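Local coordinates for protein IclR transcriptional regulator (Thermotoga maritima, PDB 1MKM) that probably binds DNA through a winged helix-turn-helix domain and regulates transcription as a zinc-containing member of the IclR family of repressors, at residues R76-R81 against L101-G106; H85-D90 against A240-R245; D105-V110 against L151-K156; I112-G117 against M123-G128; I204-H207 against P211-G214. All coordinates share one frame; numbering follows the deposited sequence.

Contact 1: R76-R81 against L101-G106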
# COMPACT_ATOMS: atom_id res chain seq x y z
N ARG B 76 23.18 9.63 -16.70
CA ARG B 76 22.99 9.91 -18.12
C ARG B 76 24.31 10.19 -18.82
O ARG B 76 24.38 10.17 -20.05
CB ARG B 76 22.05 11.11 -18.24
CG ARG B 76 21.48 11.40 -19.61
CD ARG B 76 20.41 12.47 -19.50
NE ARG B 76 19.36 12.07 -18.56
CZ ARG B 76 18.32 12.83 -18.22
NH1 ARG B 76 18.17 14.04 -18.74
NH2 ARG B 76 17.42 12.38 -17.35
N ARG B 77 25.37 10.44 -18.05
CA ARG B 77 26.67 10.73 -18.63
C ARG B 77 27.50 9.50 -18.96
O ARG B 77 28.56 9.62 -19.57
CB ARG B 77 27.50 11.60 -17.69
CG ARG B 77 26.74 12.66 -16.94
CD ARG B 77 27.71 13.56 -16.20
NE ARG B 77 27.72 14.88 -16.81
CZ ARG B 77 28.82 15.51 -17.18
NH1 ARG B 77 30.01 14.97 -17.01
NH2 ARG B 77 28.71 16.69 -17.75
N PHE B 78 27.03 8.32 -18.57
CA PHE B 78 27.77 7.08 -18.82
C PHE B 78 27.10 6.17 -19.86
O PHE B 78 26.35 5.26 -19.52
CB PHE B 78 27.95 6.31 -17.51
CG PHE B 78 28.50 7.14 -16.38
CD1 PHE B 78 27.82 7.22 -15.16
CD2 PHE B 78 29.69 7.84 -16.54
CE1 PHE B 78 28.33 7.99 -14.11
CE2 PHE B 78 30.21 8.61 -15.49
CZ PHE B 78 29.53 8.69 -14.28
N ASN B 79 27.39 6.44 -21.13
CA ASN B 79 26.84 5.70 -22.26
C ASN B 79 26.75 4.20 -22.00
O ASN B 79 25.79 3.53 -22.40
CB ASN B 79 27.67 5.99 -23.52
CG ASN B 79 29.07 5.40 -23.44
OD1 ASN B 79 29.60 5.17 -22.35
ND2 ASN B 79 29.68 5.16 -24.59
N ILE B 80 27.75 3.67 -21.30
CA ILE B 80 27.80 2.26 -20.97
C ILE B 80 26.50 1.80 -20.28
O ILE B 80 25.99 0.71 -20.54
CB ILE B 80 28.99 1.95 -20.02
CG1 ILE B 80 29.16 0.44 -19.87
CG2 ILE B 80 28.73 2.56 -18.63
CD1 ILE B 80 30.24 0.06 -18.89
N ARG B 81 25.98 2.64 -19.40
CA ARG B 81 24.77 2.31 -18.66
C ARG B 81 23.62 1.87 -19.56
O ARG B 81 23.01 0.81 -19.35
CB ARG B 81 24.34 3.51 -17.80
CG ARG B 81 23.18 3.19 -16.88
CD ARG B 81 22.74 4.40 -16.10
NE ARG B 81 21.38 4.22 -15.61
CZ ARG B 81 21.05 3.42 -14.60
NH1 ARG B 81 21.96 2.71 -13.96
NH2 ARG B 81 19.78 3.34 -14.23
N LEU B 101 26.92 -3.45 -11.88
CA LEU B 101 27.78 -2.90 -12.93
C LEU B 101 28.53 -1.76 -12.27
O LEU B 101 27.92 -0.74 -11.92
CB LEU B 101 26.95 -2.36 -14.10
CG LEU B 101 27.82 -1.70 -15.19
CD1 LEU B 101 28.60 -2.78 -15.88
CD2 LEU B 101 26.98 -0.92 -16.21
N ILE B 102 29.83 -1.93 -12.09
CA ILE B 102 30.63 -0.88 -11.47
C ILE B 102 31.48 -0.15 -12.48
O ILE B 102 32.13 -0.77 -13.32
CB ILE B 102 31.55 -1.43 -10.35
CG1 ILE B 102 32.78 -2.11 -10.95
CG2 ILE B 102 30.79 -2.44 -9.53
CD1 ILE B 102 33.77 -2.59 -9.89
N LEU B 103 31.47 1.18 -12.40
CA LEU B 103 32.24 2.06 -13.30
C LEU B 103 33.62 2.28 -12.71
O LEU B 103 33.73 2.68 -11.55
CB LEU B 103 31.55 3.42 -13.45
CG LEU B 103 32.23 4.52 -14.28
CD1 LEU B 103 32.27 4.12 -15.75
CD2 LEU B 103 31.46 5.82 -14.11
N LYS B 104 34.66 2.02 -13.50
CA LYS B 104 36.05 2.20 -13.07
C LYS B 104 36.40 3.68 -12.97
O LYS B 104 36.35 4.40 -13.96
CB LYS B 104 36.97 1.53 -14.10
CG LYS B 104 38.43 1.99 -14.09
CD LYS B 104 39.26 1.32 -13.01
CE LYS B 104 40.74 1.34 -13.39
NZ LYS B 104 41.25 2.73 -13.52
N ASP B 105 36.73 4.15 -11.76
CA ASP B 105 37.09 5.56 -11.58
C ASP B 105 38.35 5.68 -10.71
O ASP B 105 38.27 5.87 -9.49
CB ASP B 105 35.94 6.32 -10.92
CG ASP B 105 36.14 7.82 -10.97
OD1 ASP B 105 36.27 8.36 -12.09
OD2 ASP B 105 36.16 8.46 -9.90
N GLY B 106 39.50 5.57 -11.37
CA GLY B 106 40.76 5.63 -10.67
C GLY B 106 41.05 4.29 -10.01
O GLY B 106 41.06 3.25 -10.67
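Leu103 and Phe78 make the tight part of this contact: a single methyl, CD2 of Leu103, sits over one face of the Phe78 ring. It lies 3.5 Å from the ring centroid and 16° off the ring normal, a CH-pi contact displaced a little toward the rim, with Leu103 CD2 coming to 3.4 Å from Phe78 CE2. The two side chains cross at about a right angle. Leu103 reaches the ring because its CG is anti to the backbone N (chi1 176°), which carries the branch out from strand 98-105, while the ring comes from the short link that leads into helix 79-93. Tyr65 of the second subunit packs on both residues, so the pair is also part of a subunit interface.

Two residues on from Phe78, Ile80 meets Leu101 more loosely, its CD1 standing 4.3 Å from Leu101 CD2. Both are buried; the Ile80 side chain is fully extended, with CD1 at the far end, and it also touches Ala213 on the neighbouring strand. A backbone bond from Arg81 N to Phe78 O, 2.6 Å long, closes the first turn of the helix and ties the ring-bearing residue to the residues that follow. Apolar residues from the lead-in and first turn of a helix, set on alternate residues of a strand, are the helix-on-sheet packing of the GAF-like fold to which the IclR C-terminal domain is related.

Contact 2: H85-D90 against A240-R245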
# COMPACT_ATOMS: atom_id res chain seq x y z
N HIS B 85 22.33 -1.86 -19.47
CA HIS B 85 21.13 -2.12 -18.71
C HIS B 85 20.28 -3.35 -19.03
O HIS B 85 19.92 -4.09 -18.12
CB HIS B 85 20.19 -0.92 -18.68
CG HIS B 85 19.05 -1.11 -17.72
ND1 HIS B 85 19.24 -1.19 -16.36
CD2 HIS B 85 17.74 -1.35 -17.93
CE1 HIS B 85 18.10 -1.47 -15.77
NE2 HIS B 85 17.17 -1.57 -16.70
N ASP B 86 19.94 -3.58 -20.30
CA ASP B 86 19.11 -4.73 -20.63
C ASP B 86 19.82 -6.06 -20.50
O ASP B 86 19.22 -7.06 -20.07
CB ASP B 86 18.50 -4.58 -22.02
CG ASP B 86 17.45 -3.49 -22.07
OD1 ASP B 86 16.74 -3.32 -21.07
OD2 ASP B 86 17.33 -2.80 -23.11
N HIS B 87 21.09 -6.10 -20.85
CA HIS B 87 21.84 -7.33 -20.71
C HIS B 87 21.86 -7.68 -19.24
O HIS B 87 21.90 -8.85 -18.87
CB HIS B 87 23.26 -7.15 -21.24
CG HIS B 87 23.31 -6.96 -22.72
ND1 HIS B 87 22.68 -5.90 -23.36
CD2 HIS B 87 23.90 -7.69 -23.70
CE1 HIS B 87 22.88 -6.00 -24.66
NE2 HIS B 87 23.62 -7.07 -24.89
N LEU B 88 21.82 -6.66 -18.40
CA LEU B 88 21.82 -6.87 -16.96
C LEU B 88 20.49 -7.47 -16.54
O LEU B 88 20.45 -8.45 -15.79
CB LEU B 88 22.07 -5.55 -16.22
CG LEU B 88 23.37 -4.82 -16.59
CD1 LEU B 88 23.41 -3.48 -15.86
CD2 LEU B 88 24.60 -5.66 -16.23
N VAL B 89 19.40 -6.89 -17.03
CA VAL B 89 18.07 -7.40 -16.70
C VAL B 89 17.98 -8.85 -17.18
O VAL B 89 17.40 -9.70 -16.52
CB VAL B 89 16.95 -6.55 -17.37
CG1 VAL B 89 15.59 -7.08 -16.99
CG2 VAL B 89 17.07 -5.09 -16.92
N ASP B 90 18.59 -9.13 -18.33
CA ASP B 90 18.56 -10.49 -18.85
C ASP B 90 19.37 -11.43 -17.96
O ASP B 90 18.92 -12.54 -17.64
CB ASP B 90 19.07 -10.51 -20.30
CG ASP B 90 18.90 -11.88 -20.98
OD1 ASP B 90 17.90 -12.60 -20.72
OD2 ASP B 90 19.78 -12.22 -21.79
N ALA B 240 29.30 -9.55 -21.22
CA ALA B 240 30.50 -8.73 -21.21
C ALA B 240 30.96 -8.49 -22.65
O ALA B 240 31.04 -7.34 -23.11
CB ALA B 240 31.60 -9.42 -20.42
N GLU B 241 31.26 -9.58 -23.35
CA GLU B 241 31.72 -9.49 -24.73
C GLU B 241 30.80 -8.61 -25.58
O GLU B 241 31.28 -7.75 -26.33
CB GLU B 241 31.82 -10.89 -25.34
CG GLU B 241 32.02 -10.89 -26.84
CD GLU B 241 32.33 -12.27 -27.38
OE1 GLU B 241 31.63 -13.23 -26.98
OE2 GLU B 241 33.26 -12.38 -28.21
N GLU B 242 29.50 -8.82 -25.46
CA GLU B 242 28.53 -8.04 -26.24
C GLU B 242 28.60 -6.55 -25.91
O GLU B 242 28.59 -5.71 -26.82
CB GLU B 242 27.11 -8.54 -25.99
CG GLU B 242 26.03 -7.61 -26.52
CD GLU B 242 26.00 -7.54 -28.03
OE1 GLU B 242 27.07 -7.38 -28.64
OE2 GLU B 242 24.89 -7.65 -28.61
N ILE B 243 28.64 -6.24 -24.62
CA ILE B 243 28.71 -4.86 -24.14
C ILE B 243 30.02 -4.22 -24.56
O ILE B 243 30.04 -3.13 -25.14
CB ILE B 243 28.63 -4.78 -22.59
CG1 ILE B 243 27.30 -5.36 -22.10
CG2 ILE B 243 28.77 -3.33 -22.14
CD1 ILE B 243 27.29 -5.70 -20.62
N SER B 244 31.12 -4.91 -24.25
CA SER B 244 32.45 -4.42 -24.59
C SER B 244 32.48 -3.98 -26.05
O SER B 244 33.03 -2.93 -26.38
CB SER B 244 33.47 -5.51 -24.35
OG SER B 244 33.33 -6.03 -23.04
N ARG B 245 31.88 -4.79 -26.91
CA ARG B 245 31.83 -4.48 -28.33
C ARG B 245 31.34 -3.05 -28.54
O ARG B 245 32.03 -2.24 -29.17
CB ARG B 245 30.91 -5.46 -29.05
CG ARG B 245 31.49 -6.85 -29.20
CD ARG B 245 30.48 -7.81 -29.78
NE ARG B 245 31.10 -9.10 -30.09
CZ ARG B 245 30.42 -10.18 -30.48
NH1 ARG B 245 29.09 -10.12 -30.59
NH2 ARG B 245 31.06 -11.30 -30.77
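His87 and Glu242 meet by plain van der Waals contact, helix against helix. The imidazole points at the aliphatic part of the glutamate, and NE2 of His87 comes to 3.0 Å from CG of Glu242, a tight approach that is oblique to the ring. The carboxylate is bent back at chi2 (68°), which puts OE2 near the plane of the imidazole at its edge; at 4.0 Å from His87 NE2 it makes no hydrogen bond, and the two planes are turned 63° apart. The apolar share comes from Ile243: its CD1 lies 4.3 Å from His87 CB, and its CG1 stands obliquely above the ring near the rim.

Helices 79-93 and 226-246 lie side by side against the antiparallel sheet of the GAF-like domain. Leu88 reaches down to strands 98-105 and 108-115, and Ala240 and Ile243 to Ile204 on strand 197-205, so the His87 pair bridges the two helices above the apolar layer.

Charges gather along the outer side of helix 226-246. Arg245 NH2 pairs with Glu241 OE2 at 3.5 Å, and Arg245 NH1 makes a longer ion pair with Glu242 OE1 at 3.9 Å. Farther along helix 79-93, Asp90 forms salt bridges with Lys239 and Arg94, the first of which again links the helices. Within helix 226-246, Ala240 O accepts from both Ser244 N and Ser244 OG, the hydroxyl 2.6 Å away and well above the carbonyl plane.

Contact 3: D105-V110 against L151-K156; sequences DGFEGV and LKEYLK
Phe107 and Tyr154 form an oblique aromatic pair, neither stacked nor edge-to-face, with centroids 5.2 Å apart and planes at 53°. The side chains slide past each other in opposite directions, so that CD2 of Phe107 touches CD1 of Tyr154 at 3.3 Å. Tyr154 also uses its CB, which lies over one face of the Phe107 ring, 4.3 Å from the centroid, as a CH-pi contact. With chi1 at 178° the Tyr154 ring points opposite to its own backbone N and runs alongside the phenylalanine, back toward the turn.

That turn is the tight two-residue connection of a beta hairpin. Gly106 and Phe107 occupy its corners with the backbone angles of a type II' turn, the glycine taking the positive phi of the first corner. Asp105 N bonds to Glu108 O at 2.9 Å, joining strands 98-105 and 108-115, and the phenylalanine projects from the tip onto helix 148-157. An alanine here would remove the ring and is likely to leave a gap beside Tyr154, whose side chain would lose its main partner at the hairpin tip.

Polar atoms border the aromatic patch. Glu153, extended beyond CG, brings OE1 to 2.9 Å from Phe107 CZ, oblique to the ring and with the carboxylate turned 53° from it. The carbonyl O of Phe107 lies in the plane of the Tyr154 ring at its edge. Tyr154 OH shares a 2.6 Å hydrogen bond with a water, which in turn makes a weak bond to Phe107 O.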
# COMPACT_ATOMS: atom_id res chain seq x y z
N ASP B 105 36.73 4.15 -11.76
CA ASP B 105 37.09 5.56 -11.58
C ASP B 105 38.35 5.68 -10.71
O ASP B 105 38.27 5.87 -9.49
CB ASP B 105 35.94 6.32 -10.92
CG ASP B 105 36.14 7.82 -10.97
OD1 ASP B 105 36.27 8.36 -12.09
OD2 ASP B 105 36.16 8.46 -9.90
N GLY B 106 39.50 5.57 -11.37
CA GLY B 106 40.76 5.63 -10.67
C GLY B 106 41.05 4.29 -10.01
O GLY B 106 41.06 3.25 -10.67
N PHE B 107 41.27 4.33 -8.70
CA PHE B 107 41.56 3.15 -7.89
C PHE B 107 40.33 2.76 -7.07
O PHE B 107 40.43 2.06 -6.05
CB PHE B 107 42.75 3.44 -6.96
CG PHE B 107 44.07 3.58 -7.67
CD1 PHE B 107 44.13 3.86 -9.04
CD2 PHE B 107 45.26 3.43 -6.97
CE1 PHE B 107 45.35 4.00 -9.69
CE2 PHE B 107 46.49 3.57 -7.62
CZ PHE B 107 46.54 3.85 -8.98
N GLU B 108 39.18 3.24 -7.53
CA GLU B 108 37.89 2.96 -6.91
C GLU B 108 36.89 2.60 -7.99
O GLU B 108 37.12 2.81 -9.19
CB GLU B 108 37.35 4.17 -6.15
CG GLU B 108 37.80 4.28 -4.72
CD GLU B 108 37.09 5.39 -3.99
OE1 GLU B 108 37.12 6.53 -4.49
OE2 GLU B 108 36.49 5.12 -2.92
N GLY B 109 35.76 2.05 -7.56
CA GLY B 109 34.70 1.70 -8.47
C GLY B 109 33.42 2.35 -7.97
O GLY B 109 33.30 2.69 -6.79
N VAL B 110 32.47 2.55 -8.87
CA VAL B 110 31.19 3.14 -8.49
C VAL B 110 30.03 2.34 -9.07
O VAL B 110 30.03 1.95 -10.23
CB VAL B 110 31.02 4.60 -9.01
CG1 VAL B 110 29.79 5.19 -8.37
CG2 VAL B 110 32.24 5.43 -8.72
N LEU B 151 48.77 -0.72 -12.70
CA LEU B 151 48.56 -1.77 -11.70
C LEU B 151 49.56 -1.64 -10.57
O LEU B 151 49.21 -1.35 -9.42
CB LEU B 151 48.70 -3.15 -12.36
CG LEU B 151 48.61 -4.38 -11.44
CD1 LEU B 151 47.24 -4.43 -10.78
CD2 LEU B 151 48.86 -5.64 -12.25
N LYS B 152 50.83 -1.84 -10.93
CA LYS B 152 51.94 -1.77 -10.00
C LYS B 152 51.78 -0.63 -9.00
O LYS B 152 52.08 -0.78 -7.81
CB LYS B 152 53.25 -1.61 -10.80
CG LYS B 152 53.51 -2.78 -11.75
CD LYS B 152 54.74 -2.58 -12.62
CE LYS B 152 54.96 -3.78 -13.54
NZ LYS B 152 56.12 -3.59 -14.44
N GLU B 153 51.29 0.51 -9.48
CA GLU B 153 51.10 1.65 -8.60
C GLU B 153 49.95 1.43 -7.63
O GLU B 153 50.03 1.84 -6.47
CB GLU B 153 50.81 2.93 -9.39
CG GLU B 153 50.78 4.14 -8.48
CD GLU B 153 50.20 5.37 -9.15
OE1 GLU B 153 48.96 5.42 -9.33
OE2 GLU B 153 50.98 6.28 -9.48
N TYR B 154 48.88 0.79 -8.10
CA TYR B 154 47.73 0.53 -7.23
C TYR B 154 48.18 -0.22 -5.98
O TYR B 154 47.98 0.25 -4.86
CB TYR B 154 46.67 -0.31 -7.96
CG TYR B 154 45.46 -0.67 -7.09
CD1 TYR B 154 44.38 0.20 -6.97
CD2 TYR B 154 45.43 -1.87 -6.37
CE1 TYR B 154 43.29 -0.11 -6.16
CE2 TYR B 154 44.34 -2.18 -5.55
CZ TYR B 154 43.27 -1.30 -5.45
OH TYR B 154 42.21 -1.60 -4.63
N LEU B 155 48.77 -1.39 -6.19
CA LEU B 155 49.25 -2.23 -5.09
C LEU B 155 50.17 -1.41 -4.22
O LEU B 155 50.27 -1.61 -3.01
CB LEU B 155 50.00 -3.45 -5.63
CG LEU B 155 49.22 -4.41 -6.54
CD1 LEU B 155 48.84 -3.72 -7.83
CD2 LEU B 155 50.09 -5.63 -6.84
N LYS B 156 50.85 -0.46 -4.86
CA LYS B 156 51.78 0.42 -4.17
C LYS B 156 51.07 1.46 -3.29
O LYS B 156 51.53 1.74 -2.19
CB LYS B 156 52.66 1.13 -5.21
CG LYS B 156 53.82 0.29 -5.75
CD LYS B 156 54.50 0.95 -6.95
CE LYS B 156 54.53 2.48 -6.86
NZ LYS B 156 55.26 3.02 -5.68
O HOH W 1 40.45 -0.09 -3.47

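Contact 4: I112-G117 against M123-G128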
# COMPACT_ATOMS: atom_id res chain seq x y z
N ILE B 112 27.00 1.90 -10.93
CA ILE B 112 26.29 2.72 -11.89
C ILE B 112 25.01 2.10 -12.39
O ILE B 112 24.28 2.71 -13.17
CB ILE B 112 27.22 3.09 -13.07
CG1 ILE B 112 28.01 1.86 -13.52
CG2 ILE B 112 28.17 4.22 -12.65
CD1 ILE B 112 28.77 2.05 -14.80
N ASP B 113 24.73 0.88 -11.94
CA ASP B 113 23.49 0.18 -12.29
C ASP B 113 23.38 -1.09 -11.46
O ASP B 113 24.38 -1.71 -11.10
CB ASP B 113 23.46 -0.18 -13.78
CG ASP B 113 22.03 -0.38 -14.29
OD1 ASP B 113 21.16 -0.79 -13.51
OD2 ASP B 113 21.79 -0.13 -15.49
N LYS B 114 22.15 -1.48 -11.14
CA LYS B 114 21.95 -2.69 -10.36
C LYS B 114 20.55 -3.25 -10.62
O LYS B 114 19.55 -2.53 -10.59
CB LYS B 114 22.13 -2.39 -8.85
CG LYS B 114 21.87 -3.57 -7.92
CD LYS B 114 21.63 -3.08 -6.49
CE LYS B 114 21.61 -4.23 -5.49
NZ LYS B 114 21.32 -3.77 -4.10
N VAL B 115 20.49 -4.55 -10.91
CA VAL B 115 19.21 -5.21 -11.12
C VAL B 115 18.99 -6.15 -9.94
O VAL B 115 19.72 -7.12 -9.79
CB VAL B 115 19.19 -6.09 -12.39
CG1 VAL B 115 17.92 -6.96 -12.38
CG2 VAL B 115 19.24 -5.25 -13.62
N GLU B 116 17.99 -5.86 -9.12
CA GLU B 116 17.71 -6.72 -7.98
C GLU B 116 17.24 -8.10 -8.43
O GLU B 116 16.62 -8.25 -9.48
CB GLU B 116 16.66 -6.08 -7.06
CG GLU B 116 17.07 -4.75 -6.45
CD GLU B 116 16.11 -4.30 -5.36
OE1 GLU B 116 14.89 -4.34 -5.59
OE2 GLU B 116 16.59 -3.88 -4.28
N GLY B 117 17.56 -9.10 -7.62
CA GLY B 117 17.17 -10.46 -7.92
C GLY B 117 15.85 -10.78 -7.26
O GLY B 117 15.22 -9.94 -6.59
N MET B 123 23.39 -7.91 1.36
CA MET B 123 24.42 -7.01 0.82
C MET B 123 23.90 -5.57 0.82
O MET B 123 22.75 -5.33 0.49
CB MET B 123 24.76 -7.43 -0.61
CG MET B 123 25.86 -6.64 -1.27
SD MET B 123 26.16 -7.25 -2.94
CE MET B 123 26.78 -5.78 -3.76
N VAL B 124 24.74 -4.62 1.21
CA VAL B 124 24.31 -3.22 1.23
C VAL B 124 24.96 -2.47 0.07
O VAL B 124 26.06 -1.95 0.19
CB VAL B 124 24.68 -2.49 2.54
CG1 VAL B 124 24.14 -1.07 2.51
CG2 VAL B 124 24.11 -3.23 3.74
N SER B 125 24.25 -2.42 -1.05
CA SER B 125 24.74 -1.74 -2.24
C SER B 125 23.65 -0.85 -2.81
O SER B 125 22.47 -1.15 -2.68
CB SER B 125 25.15 -2.77 -3.29
OG SER B 125 24.03 -3.55 -3.67
N ARG B 126 24.04 0.24 -3.43
CA ARG B 126 23.08 1.16 -4.03
C ARG B 126 23.83 1.99 -5.05
O ARG B 126 25.05 2.13 -4.95
CB ARG B 126 22.43 2.07 -2.98
CG ARG B 126 23.38 2.99 -2.22
CD ARG B 126 22.59 4.04 -1.44
NE ARG B 126 21.65 3.45 -0.49
CZ ARG B 126 22.00 2.87 0.65
NH1 ARG B 126 23.28 2.81 1.00
NH2 ARG B 126 21.08 2.33 1.44
N LEU B 127 23.12 2.53 -6.04
CA LEU B 127 23.80 3.32 -7.06
C LEU B 127 24.56 4.49 -6.46
O LEU B 127 24.19 5.00 -5.41
CB LEU B 127 22.79 3.83 -8.10
CG LEU B 127 22.27 2.79 -9.10
CD1 LEU B 127 23.39 1.86 -9.50
CD2 LEU B 127 21.18 1.98 -8.47
N GLY B 128 25.64 4.90 -7.11
CA GLY B 128 26.41 6.01 -6.59
C GLY B 128 27.44 5.63 -5.54
O GLY B 128 28.44 6.31 -5.39
O HOH W 2 21.22 -5.62 -2.07
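Leu127 lays one methyl over a face of the peptide group that joins Ile112 to Asp113. Its CD1 is 3.3 Å from Ile112 C and 3.0 Å from Asp113 N, close packing of a branched tip on a strand backbone. The Asp113 side chain sets off away from the loop, and its OD2 is hydrogen-bonded to His85. The other flat group is the carbonyl of Ser125: NZ of Lys114 stands above its plane, 52° out of it, and binds Ser125 O at 3.2 Å without using a lone-pair direction.

Of the two bonds to Ser125, the shorter runs from Lys114 NZ to Ser125 OG, 2.8 Å away. A water accepts a third bond from NZ, at 2.7 Å, and passes it on to Met123 O. All four torsions of Lys114 are near 180°, so the chain reaches straight across. A methionine in its place would probably leave Ser125 OG without its ammonium donor and the loop 123-128 held less firmly to strand 108-115.

Within that strand Ile112 and Asp113 both face Leu101, a classic beta bulge, and the Leu127 methyl rests on the peptide between them. Arg126 and Leu127 also pack on Phe73 and Ser72 of the second subunit. The side chain of Ser125 is about 9 Å from a bound zinc ion, too far to be a ligand. With two protein oxygens and a water around it, the ammonium is well supplied with acceptors, an arrangement consistent with a charged lysine fastening an otherwise irregular loop.

Contact 5: I204-H207 against P211-G214; sequences IFDH and PVAG
Ile204 and Ala213 touch through their beta carbons, CB to CB 3.6 Å, near the closed end of two loosely paired antiparallel strands. The backbone bonds beside them are weak: Ile204 N reaches Ala213 O at 3.3 Å with an N-H...O angle of 130°, and Val212 N reaches Ile204 O at 3.3 Å and 137°. Val212 sits outside the regular alternation and packs its CG2 on the same Ile204 oxygen, 3.5 Å away.

Next to this lies Asp206, whose side chain crosses that of Val212 at about a right angle, with its CG 3.8 Å from Val212 CG1. The first torsion of Asp206 (chi1 66°) sets CG between the backbone N and the carbonyl carbon; OD1 then accepts a hydrogen bond from Tyr210 N, spanning the connection between the strands. Phe205 turns to the other face of the sheet, where the edge of its ring meets Pro211: Phe205 CD2 is 4.0 Å from Pro211 N.

Farther out, Ile204 is buried under Ala240, Ile243 and Ser244 of helix 226-246, whereas the Phe205 ring meets the rings of Phe145 and Tyr249. Val212 and Gly214 bond through their backbones to Lys104 and Ile102, which fixes strand 211-220 from its other side. With Val212 and Ala213 both opposite Ile204, the arrangement is a classic beta bulge at the closed end of the 197-205/211-220 hairpin, part of the antiparallel sheet of a GAF-like domain.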
# COMPACT_ATOMS: atom_id res chain seq x y z
N ILE B 204 34.80 -5.19 -18.75
CA ILE B 204 34.17 -4.59 -19.92
C ILE B 204 35.22 -3.66 -20.50
O ILE B 204 35.60 -2.68 -19.86
CB ILE B 204 32.94 -3.74 -19.54
CG1 ILE B 204 31.80 -4.62 -19.01
CG2 ILE B 204 32.46 -2.96 -20.76
CD1 ILE B 204 31.00 -5.33 -20.11
N PHE B 205 35.70 -3.96 -21.71
CA PHE B 205 36.73 -3.13 -22.34
C PHE B 205 36.18 -2.05 -23.27
O PHE B 205 35.06 -2.16 -23.80
CB PHE B 205 37.73 -4.03 -23.09
CG PHE B 205 38.32 -5.11 -22.23
CD1 PHE B 205 38.18 -6.45 -22.57
CD2 PHE B 205 38.99 -4.78 -21.04
CE1 PHE B 205 38.69 -7.46 -21.73
CE2 PHE B 205 39.50 -5.78 -20.20
CZ PHE B 205 39.35 -7.12 -20.55
N ASP B 206 36.98 -1.01 -23.48
CA ASP B 206 36.60 0.11 -24.32
C ASP B 206 37.37 0.13 -25.64
O ASP B 206 37.77 -0.91 -26.15
CB ASP B 206 36.87 1.42 -23.56
CG ASP B 206 38.35 1.65 -23.30
OD1 ASP B 206 39.09 0.65 -23.16
OD2 ASP B 206 38.76 2.82 -23.24
N HIS B 207 37.56 1.33 -26.18
CA HIS B 207 38.28 1.53 -27.44
C HIS B 207 39.59 0.74 -27.45
O HIS B 207 39.73 -0.26 -28.14
CB HIS B 207 38.60 3.01 -27.63
CG HIS B 207 37.50 3.79 -28.29
ND1 HIS B 207 36.17 3.55 -28.06
CD2 HIS B 207 37.55 4.84 -29.15
CE1 HIS B 207 35.44 4.41 -28.75
NE2 HIS B 207 36.26 5.20 -29.42
N PRO B 211 40.22 -1.58 -18.97
CA PRO B 211 39.13 -2.03 -18.10
C PRO B 211 38.35 -0.85 -17.50
O PRO B 211 38.68 -0.37 -16.42
CB PRO B 211 39.86 -2.84 -17.04
CG PRO B 211 41.13 -2.06 -16.87
CD PRO B 211 41.52 -1.78 -18.32
N VAL B 212 37.32 -0.40 -18.21
CA VAL B 212 36.51 0.72 -17.75
C VAL B 212 35.27 0.33 -16.95
O VAL B 212 34.58 1.20 -16.42
CB VAL B 212 36.02 1.57 -18.92
CG1 VAL B 212 37.19 2.08 -19.72
CG2 VAL B 212 35.06 0.75 -19.78
N ALA B 213 34.98 -0.97 -16.86
CA ALA B 213 33.80 -1.39 -16.12
C ALA B 213 33.86 -2.79 -15.56
O ALA B 213 34.74 -3.59 -15.90
CB ALA B 213 32.57 -1.25 -17.00
N GLY B 214 32.91 -3.09 -14.68
CA GLY B 214 32.85 -4.39 -14.08
C GLY B 214 31.40 -4.80 -13.93
O GLY B 214 30.58 -4.01 -13.47

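Overall arrangement
From the N terminus, contact 1 opens at the entry to helix 79-93 and closes on strand 98-105. Contact 2 starts farther along the same helix and closes only at helix 226-246, so it crosses contact 1 and encloses contacts 3, 4 and 5. Contact 3 begins where contact 1 ends, sharing Asp105 and Gly106, and runs from the hairpin tip to helix 148-157. Contact 4 is nested inside it, folding a loop back on strand 108-115. Contact 5 follows in series, closing the hairpin of strands 197-205 and 211-220. Strand 98-105 joins both hairpins into one sheet, which helices 79-93 and 226-246 overlie; contacts 1, 3 and 4 also touch the second subunit.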